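Local atomic coordinates of pyroglutatmate porin OpdO (Pseudomonas aeruginosa, PDB entry 3SZV), a protein that probably serves as an outer membrane channel that lets small carboxylate solutes such as pyroglutamate cross the outer membrane. Residues S120-G125 with A149-Q154; L127-P132 with R162-D167; F192-G197 with S208-R213; Y218-A223 with P285-A290. All blocks are in the same frame, centred on the assembly; numbering follows the deposited sequence.

Contacts 1 and 3 pair neighbouring antiparallel strands of the barrel wall; contacts 2 and 4 fasten inward-folded loops to that wall. Contact 1 lies at the surface, its outer side apolar and its centre backbone bonds. Contact 3 is partly buried, adding a salt bridge and a glycine under a histidine ring, with detergent on its outer side. Contact 2, also partly buried, combines an apolar patch with one arginine-carbonyl bond, while the buried contact 4 relies on tyrosine, proline and a glutamine amide. Strand 149-156 of contact 1 borders strand 159-170 of contact 2, and strand 205-214 of contact 3 borders strand 218-230 of contact 4.

Contact 1 of 4, residues S120-G125 with A149-Q154; sequences SLLKVG and ALLDVQ
Leu121 and Asp152 face each other as a hydrogen-bonded pair, as do Lys123 and Leu150, in two antiparallel strands of the OprD-family beta-barrel. The tight part is the backbone. Four N-H to O bonds join these pairs, the shortest running from Leu150 N to Lys123 O at 2.8 Å. At the pairs beside and between these the chains draw close enough for CA-H...O contacts; next to the Leu121-Asp152 pair, Ser120 CA stands 3.2 Å from Asp152 O. Two leucines on the outward side close over this seam. With CG anti to the backbone N (chi1 173°), Leu122 lays CD1 against Leu150 O at 3.5 Å, and Leu151 does the same to Leu121 O with its own CD1 at 3.6 Å. Packing thins at Val124, where CG2 meets Ala149 CB at 4.0 Å on a surface of apolar side chains that suits lipid. Ser120 sits on this side too, its OG close to CG1 of Val153 and hydrogen-bonded to Glu155. The other face carries Leu121, Lys123, Leu150 and Asp152 and is turned to the barrel interior; Lys123 stretches away from the partner strand there, and Gln154 NE2 holds Asp152 OD1 from the syn side but tilted out of the carboxylate plane. On this inner face one water donates to Leu121 O and to Leu150 O, 2.9 Å from each, spanning two carbonyl oxygens that also accept backbone N-H bonds.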
# COMPACT_ATOMS: atom_id res chain seq x y z
N SER A 120 17.88 -6.35 13.21
CA SER A 120 17.48 -5.01 12.81
C SER A 120 18.06 -4.69 11.44
O SER A 120 19.13 -5.19 11.07
CB SER A 120 17.93 -3.97 13.84
OG SER A 120 17.32 -4.19 15.10
N LEU A 121 17.36 -3.86 10.68
CA LEU A 121 17.71 -3.58 9.30
C LEU A 121 17.44 -2.12 8.96
O LEU A 121 16.35 -1.60 9.21
CB LEU A 121 16.89 -4.47 8.37
CG LEU A 121 17.13 -4.31 6.86
CD1 LEU A 121 18.54 -4.76 6.48
CD2 LEU A 121 16.11 -5.12 6.08
N LEU A 122 18.45 -1.47 8.40
CA LEU A 122 18.36 -0.10 7.94
C LEU A 122 18.49 -0.07 6.42
O LEU A 122 19.40 -0.70 5.86
CB LEU A 122 19.48 0.74 8.56
CG LEU A 122 19.62 2.17 8.03
CD1 LEU A 122 18.41 2.99 8.40
CD2 LEU A 122 20.89 2.81 8.59
N LYS A 123 17.58 0.65 5.77
CA LYS A 123 17.62 0.87 4.32
C LYS A 123 17.66 2.36 4.05
O LYS A 123 16.92 3.13 4.67
CB LYS A 123 16.38 0.26 3.65
CG LYS A 123 16.35 -1.25 3.65
CD LYS A 123 15.09 -1.75 2.97
CE LYS A 123 15.01 -3.27 3.04
NZ LYS A 123 13.87 -3.77 2.23
N VAL A 124 18.53 2.77 3.14
CA VAL A 124 18.68 4.17 2.77
C VAL A 124 18.69 4.31 1.25
O VAL A 124 19.51 3.67 0.56
CB VAL A 124 19.99 4.74 3.32
CG1 VAL A 124 20.17 6.18 2.87
CG2 VAL A 124 20.01 4.65 4.85
N GLY A 125 17.78 5.12 0.72
CA GLY A 125 17.70 5.36 -0.71
C GLY A 125 16.28 5.15 -1.20
O GLY A 125 15.35 5.76 -0.66
N ALA A 149 15.18 7.08 4.55
CA ALA A 149 15.78 6.06 5.38
C ALA A 149 14.69 5.38 6.18
O ALA A 149 13.79 6.04 6.72
CB ALA A 149 16.83 6.67 6.30
N LEU A 150 14.76 4.05 6.25
CA LEU A 150 13.76 3.23 6.94
C LEU A 150 14.48 2.25 7.85
O LEU A 150 15.35 1.50 7.41
CB LEU A 150 12.89 2.48 5.93
CG LEU A 150 11.95 1.41 6.49
CD1 LEU A 150 10.84 2.04 7.33
CD2 LEU A 150 11.36 0.56 5.36
N LEU A 151 14.12 2.27 9.13
CA LEU A 151 14.72 1.38 10.11
C LEU A 151 13.68 0.42 10.64
O LEU A 151 12.57 0.83 11.00
CB LEU A 151 15.32 2.21 11.26
CG LEU A 151 15.97 1.44 12.40
CD1 LEU A 151 17.17 0.61 11.92
CD2 LEU A 151 16.39 2.42 13.49
N ASP A 152 14.03 -0.86 10.72
CA ASP A 152 13.14 -1.90 11.21
C ASP A 152 13.87 -2.69 12.28
O ASP A 152 14.89 -3.31 12.01
CB ASP A 152 12.75 -2.83 10.05
CG ASP A 152 11.66 -3.81 10.42
OD1 ASP A 152 11.83 -4.57 11.40
OD2 ASP A 152 10.63 -3.84 9.73
N VAL A 153 13.37 -2.64 13.52
CA VAL A 153 14.04 -3.23 14.67
C VAL A 153 13.17 -4.33 15.27
O VAL A 153 12.07 -4.06 15.76
CB VAL A 153 14.32 -2.16 15.75
CG1 VAL A 153 14.85 -2.79 17.04
CG2 VAL A 153 15.29 -1.10 15.23
N GLN A 154 13.66 -5.57 15.23
CA GLN A 154 12.91 -6.70 15.77
C GLN A 154 13.75 -7.47 16.79
O GLN A 154 14.03 -8.66 16.63
CB GLN A 154 12.42 -7.62 14.64
CG GLN A 154 11.37 -6.93 13.77
CD GLN A 154 10.83 -7.80 12.66
OE1 GLN A 154 10.40 -8.93 12.89
NE2 GLN A 154 10.84 -7.28 11.43
O HOH W 1 14.65 -1.26 6.94

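Contact 2 of 4, residues L127-P132 with R162-D167; sequences LHFKSP and RGAHLD. With C8E ((hydroxyethyloxy)tri(ethyloxy)octane), chain I.
The guanidinium of Arg162 is met at its edge by Lys130 O, 2.8 Å from NH1, and the Phe129 ring at its edge by CD2 of Leu166, 4.2 Å from CE1. The arginine bond lies close to the guanidinium plane and in the plane of the Lys130 carbonyl, though the N-H...O angle of 138° leaves it bent. Ser131 CB and Pro132 CD approach the same group obliquely, Ser131 CB being 3.6 Å from NH1. A turn at chi3 (-65°) swings the end of the otherwise extended arginine chain up to the loop backbone, and NH2 goes on to a salt bridge with Asp198, so both terminal nitrogens of the group are engaged. Ser131 OG, for its part, is bound to Val134 O.

Ala164 CB touches the Phe129 ring obliquely at CZ. Segment 127-132 belongs to the loop that follows strand 120-124 and folds into the barrel; by its place in the chain it probably corresponds to the inward loop L3, which helps narrow the channel in OprD-family porins. Arg162, Ala164 and Leu166 are alternate residues of strand 159-170 with their side chains on the inner side of the wall, where the loop crosses them. Farther along, Leu127 CD1 and Leu166 CD2 meet at 3.6 Å with their chains crossing at a slant, and Leu150 of the neighbouring strand packs against both Leu127 and Phe129. On the outside of the same strand the detergent C8E of chain I passes the backbone, its C20 3.5 Å from Gly163 O.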
# COMPACT_ATOMS: atom_id res chain seq x y z
N LEU A 127 12.82 3.48 -1.39
CA LEU A 127 12.03 2.71 -0.42
C LEU A 127 10.63 2.42 -0.95
O LEU A 127 10.05 3.21 -1.69
CB LEU A 127 11.87 3.50 0.88
CG LEU A 127 13.18 3.86 1.58
CD1 LEU A 127 12.87 4.78 2.75
CD2 LEU A 127 13.94 2.61 2.03
N HIS A 128 10.10 1.27 -0.55
CA HIS A 128 8.74 0.88 -0.88
C HIS A 128 8.27 -0.04 0.23
O HIS A 128 8.80 -1.14 0.40
CB HIS A 128 8.66 0.18 -2.25
CG HIS A 128 7.26 -0.17 -2.66
ND1 HIS A 128 6.53 0.58 -3.56
CD2 HIS A 128 6.46 -1.20 -2.30
CE1 HIS A 128 5.34 0.04 -3.72
NE2 HIS A 128 5.27 -1.05 -2.97
N PHE A 129 7.32 0.43 1.03
CA PHE A 129 6.89 -0.32 2.20
C PHE A 129 5.49 0.11 2.58
O PHE A 129 4.96 1.11 2.05
CB PHE A 129 7.88 -0.11 3.36
CG PHE A 129 7.91 1.31 3.87
CD1 PHE A 129 8.70 2.28 3.25
CD2 PHE A 129 7.16 1.68 4.97
CE1 PHE A 129 8.73 3.60 3.73
CE2 PHE A 129 7.18 2.99 5.46
CZ PHE A 129 7.96 3.96 4.84
N LYS A 130 4.89 -0.63 3.50
CA LYS A 130 3.54 -0.38 3.99
C LYS A 130 3.59 -0.15 5.50
O LYS A 130 4.27 -0.88 6.23
CB LYS A 130 2.64 -1.60 3.74
CG LYS A 130 2.65 -2.16 2.33
CD LYS A 130 2.00 -1.23 1.33
CE LYS A 130 1.92 -1.94 -0.03
NZ LYS A 130 1.14 -1.17 -1.05
N SER A 131 2.88 0.86 5.96
CA SER A 131 2.74 1.13 7.39
C SER A 131 1.49 1.97 7.59
O SER A 131 1.00 2.58 6.64
CB SER A 131 3.97 1.88 7.95
OG SER A 131 4.01 3.24 7.54
N PRO A 132 0.97 2.02 8.81
CA PRO A 132 -0.29 2.75 8.99
C PRO A 132 -0.21 4.20 8.50
O PRO A 132 -1.18 4.66 7.87
CB PRO A 132 -0.52 2.67 10.50
CG PRO A 132 0.07 1.32 10.86
CD PRO A 132 1.33 1.25 10.03
N ARG A 162 9.47 0.43 14.04
CA ARG A 162 9.88 0.98 12.75
C ARG A 162 9.94 2.48 12.81
O ARG A 162 9.23 3.12 13.60
CB ARG A 162 8.92 0.55 11.64
CG ARG A 162 9.10 -0.90 11.20
CD ARG A 162 8.05 -1.28 10.16
NE ARG A 162 6.71 -1.25 10.73
CZ ARG A 162 5.59 -1.26 10.01
NH1 ARG A 162 5.66 -1.27 8.68
NH2 ARG A 162 4.40 -1.25 10.63
N GLY A 163 10.78 3.06 11.98
CA GLY A 163 10.81 4.50 11.85
C GLY A 163 11.35 4.86 10.49
O GLY A 163 12.10 4.09 9.89
N ALA A 164 10.97 6.03 9.99
CA ALA A 164 11.48 6.48 8.71
C ALA A 164 11.58 7.99 8.67
O ALA A 164 10.82 8.71 9.33
CB ALA A 164 10.59 5.98 7.57
N HIS A 165 12.55 8.45 7.88
CA HIS A 165 12.62 9.83 7.43
C HIS A 165 12.60 9.81 5.91
O HIS A 165 13.52 9.25 5.29
CB HIS A 165 13.90 10.50 7.91
CG HIS A 165 14.13 11.84 7.29
ND1 HIS A 165 13.42 12.97 7.67
CD2 HIS A 165 14.96 12.24 6.30
CE1 HIS A 165 13.82 14.00 6.95
NE2 HIS A 165 14.75 13.58 6.11
N LEU A 166 11.56 10.39 5.32
CA LEU A 166 11.40 10.41 3.87
C LEU A 166 11.48 11.84 3.40
O LEU A 166 10.97 12.75 4.07
CB LEU A 166 10.04 9.85 3.45
CG LEU A 166 9.58 8.53 4.09
CD1 LEU A 166 8.18 8.15 3.62
CD2 LEU A 166 10.60 7.41 3.81
N ASP A 167 12.10 12.08 2.25
CA ASP A 167 12.12 13.44 1.74
C ASP A 167 11.66 13.62 0.30
O ASP A 167 11.63 14.74 -0.19
CB ASP A 167 13.46 14.14 2.02
CG ASP A 167 14.60 13.58 1.21
OD1 ASP A 167 14.37 12.67 0.38
OD2 ASP A 167 15.73 14.09 1.40
C4 C8E I . -0.26 13.58 16.02
C5 C8E I . 1.20 13.77 16.44
C6 C8E I . 2.12 13.21 15.36
C7 C8E I . 3.37 14.05 15.19
C8 C8E I . 4.39 13.86 16.31
O9 C8E I . 5.69 13.94 15.77
C10 C8E I . 5.99 12.88 14.88
C11 C8E I . 7.26 12.24 15.43
O12 C8E I . 7.67 11.09 14.72
C13 C8E I . 9.04 10.86 14.97
C14 C8E I . 9.74 10.23 13.77
O15 C8E I . 11.01 9.77 14.18
C16 C8E I . 11.98 9.80 13.16
C17 C8E I . 12.25 8.37 12.69
O18 C8E I . 13.34 8.31 11.79
C19 C8E I . 14.28 7.31 12.13
C20 C8E I . 14.52 6.42 10.91
O21 C8E I . 15.84 6.60 10.44

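Contact 3 of 4, residues F192-G197 with S208-R213; sequences FDFAGG and SLHQGR. With C8E ((hydroxyethyloxy)tri(ethyloxy)octane), chain I; C8E ((hydroxyethyloxy)tri(ethyloxy)octane), chain B.
His210 sets CG anti to its carbonyl carbon (chi1 -70°), which lays the imidazole across the neighbouring strand with one face on Gly196. Gly196 CA stands 3.7 Å from the ring centroid, a CH-pi contact, and Gly197 N comes over the same face nearer the rim. This is an aromatic side chain covering a glycine in a non-hydrogen-bonded antiparallel pair. Phe194 places its ring between its own N and carbonyl carbon (chi1 88°), beside the histidine and pointing the same way; the two rings meet rim to rim, CE1 of Phe194 3.8 Å from ND1 of His210. NE2 of His210 is hydrogen-bonded to Asp198, which helps to fix the turn of the ring.

On the other face of the sheet Arg213 bends at chi3 and brings NH2 back to Asp193 OD2, a long salt bridge of 3.6 Å. The carboxylate is met near the guanidinium plane, and a water accepts from Arg213 NE at 2.7 Å while lying close to Asp193 OD2. Asp193 OD1 binds His165. Backbone bonds on the pairs Asp193-Arg213, Ala195-Gln211 and Gly197-Leu209 run through the seam, including Gln211 N to Ala195 O at 2.9 Å. Two detergent chains lie along the outward side, C11 of the chain B molecule 3.5 Å from Gly197 CA.

Strands 186-200 and 205-214 form a beta hairpin of the barrel wall, flanked by strand 159-170 beside the first and strand 218-230 beside the second, with Pro132 of the inward loop against His210.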
# COMPACT_ATOMS: atom_id res chain seq x y z
N PHE A 192 8.73 13.65 5.62
CA PHE A 192 7.81 12.83 6.38
C PHE A 192 8.60 11.98 7.35
O PHE A 192 9.51 11.24 6.95
CB PHE A 192 6.94 11.93 5.50
CG PHE A 192 5.90 11.20 6.29
CD1 PHE A 192 6.10 9.89 6.73
CD2 PHE A 192 4.74 11.85 6.68
CE1 PHE A 192 5.16 9.25 7.50
CE2 PHE A 192 3.79 11.22 7.46
CZ PHE A 192 4.00 9.90 7.86
N ASP A 193 8.26 12.10 8.63
CA ASP A 193 8.93 11.35 9.67
C ASP A 193 7.91 10.57 10.46
O ASP A 193 6.84 11.09 10.79
CB ASP A 193 9.66 12.31 10.61
CG ASP A 193 10.79 13.05 9.92
OD1 ASP A 193 11.83 12.42 9.67
OD2 ASP A 193 10.64 14.25 9.64
N PHE A 194 8.21 9.32 10.80
CA PHE A 194 7.34 8.58 11.70
C PHE A 194 8.14 7.56 12.49
O PHE A 194 9.25 7.17 12.12
CB PHE A 194 6.21 7.87 10.95
CG PHE A 194 6.57 6.48 10.46
CD1 PHE A 194 6.30 5.36 11.25
CD2 PHE A 194 7.16 6.29 9.22
CE1 PHE A 194 6.63 4.08 10.82
CE2 PHE A 194 7.50 5.00 8.78
CZ PHE A 194 7.23 3.89 9.59
N ALA A 195 7.57 7.15 13.62
CA ALA A 195 8.04 5.99 14.33
C ALA A 195 6.82 5.26 14.85
O ALA A 195 5.77 5.88 15.10
CB ALA A 195 8.97 6.37 15.48
N GLY A 196 6.93 3.96 15.01
CA GLY A 196 5.78 3.19 15.46
C GLY A 196 6.16 1.81 15.94
O GLY A 196 7.22 1.26 15.58
N GLY A 197 5.29 1.25 16.77
CA GLY A 197 5.48 -0.09 17.29
C GLY A 197 4.28 -0.95 17.03
O GLY A 197 3.13 -0.47 17.12
N SER A 208 -0.96 -1.62 18.06
CA SER A 208 -0.05 -0.79 17.28
C SER A 208 -0.24 0.68 17.62
O SER A 208 -1.36 1.14 17.84
CB SER A 208 -0.28 -1.00 15.79
OG SER A 208 0.06 -2.34 15.42
N LEU A 209 0.87 1.41 17.68
CA LEU A 209 0.84 2.85 17.89
C LEU A 209 1.92 3.47 17.01
O LEU A 209 3.11 3.15 17.15
CB LEU A 209 1.08 3.17 19.37
CG LEU A 209 1.01 4.64 19.75
CD1 LEU A 209 -0.42 5.16 19.60
CD2 LEU A 209 1.50 4.83 21.17
N HIS A 210 1.51 4.36 16.10
CA HIS A 210 2.42 5.02 15.16
C HIS A 210 2.19 6.52 15.22
O HIS A 210 1.04 6.98 15.27
CB HIS A 210 2.18 4.53 13.73
CG HIS A 210 2.61 3.11 13.52
ND1 HIS A 210 3.63 2.76 12.66
CD2 HIS A 210 2.18 1.96 14.09
CE1 HIS A 210 3.80 1.45 12.70
NE2 HIS A 210 2.93 0.94 13.54
N GLN A 211 3.27 7.29 15.20
CA GLN A 211 3.16 8.74 15.27
C GLN A 211 4.03 9.35 14.18
O GLN A 211 5.18 8.94 13.99
CB GLN A 211 3.64 9.18 16.65
CG GLN A 211 3.59 10.67 16.90
CD GLN A 211 3.90 11.00 18.35
OE1 GLN A 211 3.40 10.34 19.27
NE2 GLN A 211 4.73 12.00 18.57
N GLY A 212 3.49 10.32 13.47
CA GLY A 212 4.17 10.84 12.30
C GLY A 212 3.86 12.29 12.01
O GLY A 212 2.95 12.88 12.60
N ARG A 213 4.62 12.86 11.09
CA ARG A 213 4.49 14.26 10.73
C ARG A 213 4.88 14.43 9.28
O ARG A 213 5.97 14.02 8.86
CB ARG A 213 5.42 15.11 11.61
CG ARG A 213 5.48 16.58 11.22
CD ARG A 213 6.52 17.34 12.02
NE ARG A 213 7.88 16.97 11.62
CZ ARG A 213 8.99 17.52 12.12
NH1 ARG A 213 8.90 18.49 13.03
NH2 ARG A 213 10.17 17.11 11.69
C4 C8E I . -0.26 13.58 16.02
C5 C8E I . 1.20 13.77 16.44
C6 C8E I . 2.12 13.21 15.36
C7 C8E I . 3.37 14.05 15.19
C8 C8E I . 4.39 13.86 16.31
O9 C8E I . 5.69 13.94 15.77
C10 C8E I . 5.99 12.88 14.88
C11 C8E I . 7.26 12.24 15.43
O12 C8E I . 7.67 11.09 14.72
C13 C8E I . 9.04 10.86 14.97
C14 C8E I . 9.74 10.23 13.77
O15 C8E I . 11.01 9.77 14.18
C16 C8E I . 11.98 9.80 13.16
C17 C8E I . 12.25 8.37 12.69
O18 C8E I . 13.34 8.31 11.79
C19 C8E I . 14.28 7.31 12.13
C20 C8E I . 14.52 6.42 10.91
O21 C8E I . 15.84 6.60 10.44
C3 C8E B . 7.20 9.49 17.50
C4 C8E B . 7.47 8.42 18.56
C5 C8E B . 6.30 7.45 18.67
C6 C8E B . 6.69 6.22 19.48
C7 C8E B . 6.10 4.96 18.87
C8 C8E B . 5.14 4.27 19.83
O9 C8E B . 5.67 3.03 20.20
C10 C8E B . 4.83 2.34 21.10
C11 C8E B . 4.39 1.06 20.40
O12 C8E B . 4.02 0.06 21.32
C13 C8E B . 3.06 -0.82 20.77
C14 C8E B . 1.87 -0.95 21.71
O15 C8E B . 0.91 0.00 21.33
C16 C8E B . 0.16 0.52 22.40
C17 C8E B . -1.15 1.01 21.81
O18 C8E B . -2.17 0.05 21.98
C19 C8E B . -3.44 0.63 21.74
C20 C8E B . -4.42 -0.41 21.21
O21 C8E B . -5.72 0.05 21.48
O HOH W 2 8.37 15.51 9.36

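Contact 4 of 4, residues Y218-A223 with P285-A290; sequences YRQTFA and PYPYIA. With C8E ((hydroxyethyloxy)tri(ethyloxy)octane), chain I; C8E ((hydroxyethyloxy)tri(ethyloxy)octane), chain H.
Tyr218 turns one face of its ring to Pro287, whose CB lies 4.0 Å from the ring centroid, 18° off the normal and displaced toward the rim: a CH-pi contact between side chains that cross at a slant. With CG between the backbone N and the carbonyl carbon (chi1 72°), the tyrosine reaches on past the proline and sets OH 3.4 Å from Tyr288 CA, beside the loop backbone. Gln220 comes in two residues along, its chain extended and crossing Tyr286 at about a right angle. The amide and ring planes are 37° apart, and NE2 stands 3.4 Å from Tyr286 CE1, approaching the ring obliquely. The same NE2 gives a weak hydrogen bond to Pro287 O at 3.3 Å. A water adds a second link, lying 2.8 Å from Gln220 OE1 and 3.0 Å from Pro287 O, so both ends of the buried amide have a polar neighbour.

Segment 285-290 has no regular secondary structure. It belongs to the long loop between strands 271-281 and 311-320, which by its position probably corresponds to the inward-folding L7 of OprD-family channels. Tyr218 and Gln220 are inward side chains of strand 218-230. Pro287 also rests on Ala246 of strand 236-248, Tyr286 reaches Ala259 of strand 256-268, and Ile289 touches Phe180 of strand 180-182, so the loop lies against several strands of the wall.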
# COMPACT_ATOMS: atom_id res chain seq x y z
N TYR A 218 0.85 18.41 8.29
CA TYR A 218 0.07 17.78 9.34
C TYR A 218 0.87 16.87 10.27
O TYR A 218 1.97 16.41 9.93
CB TYR A 218 -1.13 17.02 8.75
CG TYR A 218 -0.79 15.73 8.02
CD1 TYR A 218 -0.46 14.57 8.72
CD2 TYR A 218 -0.80 15.66 6.62
CE1 TYR A 218 -0.15 13.37 8.05
CE2 TYR A 218 -0.48 14.47 5.95
CZ TYR A 218 -0.16 13.34 6.67
OH TYR A 218 0.14 12.18 5.99
N ARG A 219 0.31 16.64 11.45
CA ARG A 219 0.79 15.61 12.38
C ARG A 219 -0.33 14.58 12.47
O ARG A 219 -1.51 14.94 12.49
CB ARG A 219 1.05 16.20 13.76
CG ARG A 219 2.05 17.34 13.80
CD ARG A 219 2.05 18.02 15.18
NE ARG A 219 2.93 19.18 15.19
CZ ARG A 219 3.19 19.92 16.26
NH1 ARG A 219 2.64 19.60 17.43
NH2 ARG A 219 4.00 20.96 16.18
N GLN A 220 0.03 13.31 12.57
CA GLN A 220 -0.98 12.27 12.67
C GLN A 220 -0.50 11.14 13.57
O GLN A 220 0.66 10.74 13.51
CB GLN A 220 -1.30 11.73 11.28
CG GLN A 220 -2.50 10.78 11.21
CD GLN A 220 -2.81 10.42 9.78
OE1 GLN A 220 -1.91 10.07 9.02
NE2 GLN A 220 -4.08 10.52 9.38
N THR A 221 -1.40 10.64 14.41
CA THR A 221 -1.12 9.48 15.25
C THR A 221 -2.17 8.43 14.99
O THR A 221 -3.35 8.75 14.84
CB THR A 221 -1.12 9.88 16.73
OG1 THR A 221 -0.09 10.86 16.93
CG2 THR A 221 -0.85 8.66 17.63
N PHE A 222 -1.73 7.17 14.93
CA PHE A 222 -2.59 6.01 14.66
C PHE A 222 -2.46 5.01 15.80
O PHE A 222 -1.36 4.69 16.24
CB PHE A 222 -2.16 5.34 13.35
CG PHE A 222 -2.74 3.95 13.13
CD1 PHE A 222 -3.91 3.79 12.41
CD2 PHE A 222 -2.12 2.82 13.66
CE1 PHE A 222 -4.45 2.52 12.21
CE2 PHE A 222 -2.65 1.55 13.46
CZ PHE A 222 -3.82 1.40 12.74
N ALA A 223 -3.60 4.53 16.28
CA ALA A 223 -3.62 3.40 17.20
C ALA A 223 -4.44 2.30 16.57
O ALA A 223 -5.47 2.56 15.95
CB ALA A 223 -4.20 3.81 18.56
N PRO A 285 -10.97 16.18 5.88
CA PRO A 285 -10.98 14.79 5.43
C PRO A 285 -9.71 14.08 5.93
O PRO A 285 -8.84 14.71 6.55
CB PRO A 285 -10.95 14.92 3.91
CG PRO A 285 -10.10 16.14 3.69
CD PRO A 285 -10.51 17.09 4.82
N TYR A 286 -9.61 12.78 5.67
CA TYR A 286 -8.48 12.02 6.19
C TYR A 286 -7.18 12.37 5.46
O TYR A 286 -7.08 12.20 4.26
CB TYR A 286 -8.76 10.55 5.99
CG TYR A 286 -7.73 9.63 6.60
CD1 TYR A 286 -7.66 9.47 7.98
CD2 TYR A 286 -6.85 8.89 5.81
CE1 TYR A 286 -6.75 8.61 8.57
CE2 TYR A 286 -5.92 8.03 6.40
CZ TYR A 286 -5.89 7.89 7.77
OH TYR A 286 -5.01 7.04 8.40
N PRO A 287 -6.18 12.86 6.21
CA PRO A 287 -4.96 13.25 5.51
C PRO A 287 -4.02 12.08 5.31
O PRO A 287 -3.94 11.17 6.14
CB PRO A 287 -4.33 14.27 6.47
CG PRO A 287 -4.79 13.83 7.82
CD PRO A 287 -6.20 13.29 7.62
N TYR A 288 -3.32 12.12 4.17
CA TYR A 288 -2.26 11.17 3.86
C TYR A 288 -1.44 11.75 2.73
O TYR A 288 -1.86 12.69 2.07
CB TYR A 288 -2.80 9.79 3.48
CG TYR A 288 -3.85 9.66 2.39
CD1 TYR A 288 -3.52 9.14 1.14
CD2 TYR A 288 -5.19 9.96 2.64
CE1 TYR A 288 -4.49 8.95 0.16
CE2 TYR A 288 -6.16 9.76 1.67
CZ TYR A 288 -5.80 9.26 0.43
OH TYR A 288 -6.72 9.03 -0.54
N ILE A 289 -0.26 11.17 2.49
CA ILE A 289 0.60 11.66 1.43
C ILE A 289 -0.06 11.44 0.07
O ILE A 289 -0.48 10.33 -0.27
CB ILE A 289 1.96 10.96 1.52
CG1 ILE A 289 2.73 11.48 2.73
CG2 ILE A 289 2.76 11.19 0.25
CD1 ILE A 289 3.88 10.59 3.14
N ALA A 290 -0.20 12.52 -0.71
CA ALA A 290 -0.82 12.40 -2.03
C ALA A 290 -0.05 11.41 -2.89
O ALA A 290 1.19 11.44 -2.92
CB ALA A 290 -0.86 13.78 -2.72
C4 C8E I . -0.26 13.58 16.02
C5 C8E I . 1.20 13.77 16.44
C6 C8E I . 2.12 13.21 15.36
C7 C8E I . 3.37 14.05 15.19
C8 C8E I . 4.39 13.86 16.31
O9 C8E I . 5.69 13.94 15.77
C10 C8E I . 5.99 12.88 14.88
C11 C8E I . 7.26 12.24 15.43
O12 C8E I . 7.67 11.09 14.72
C13 C8E I . 9.04 10.86 14.97
C14 C8E I . 9.74 10.23 13.77
O15 C8E I . 11.01 9.77 14.18
C16 C8E I . 11.98 9.80 13.16
C17 C8E I . 12.25 8.37 12.69
O18 C8E I . 13.34 8.31 11.79
C19 C8E I . 14.28 7.31 12.13
C20 C8E I . 14.52 6.42 10.91
O21 C8E I . 15.84 6.60 10.44
O12 C8E H . -15.11 5.73 18.25
C13 C8E H . -13.76 5.71 18.66
C14 C8E H . -13.30 4.28 18.96
O15 C8E H . -11.90 4.23 18.83
C16 C8E H . -11.39 2.96 18.49
C17 C8E H . -10.35 2.53 19.51
O18 C8E H . -9.69 1.36 19.09
C19 C8E H . -8.66 1.61 18.16
C20 C8E H . -7.31 1.22 18.77
O21 C8E H . -7.45 1.05 20.16
O HOH W 3 -2.22 8.77 6.61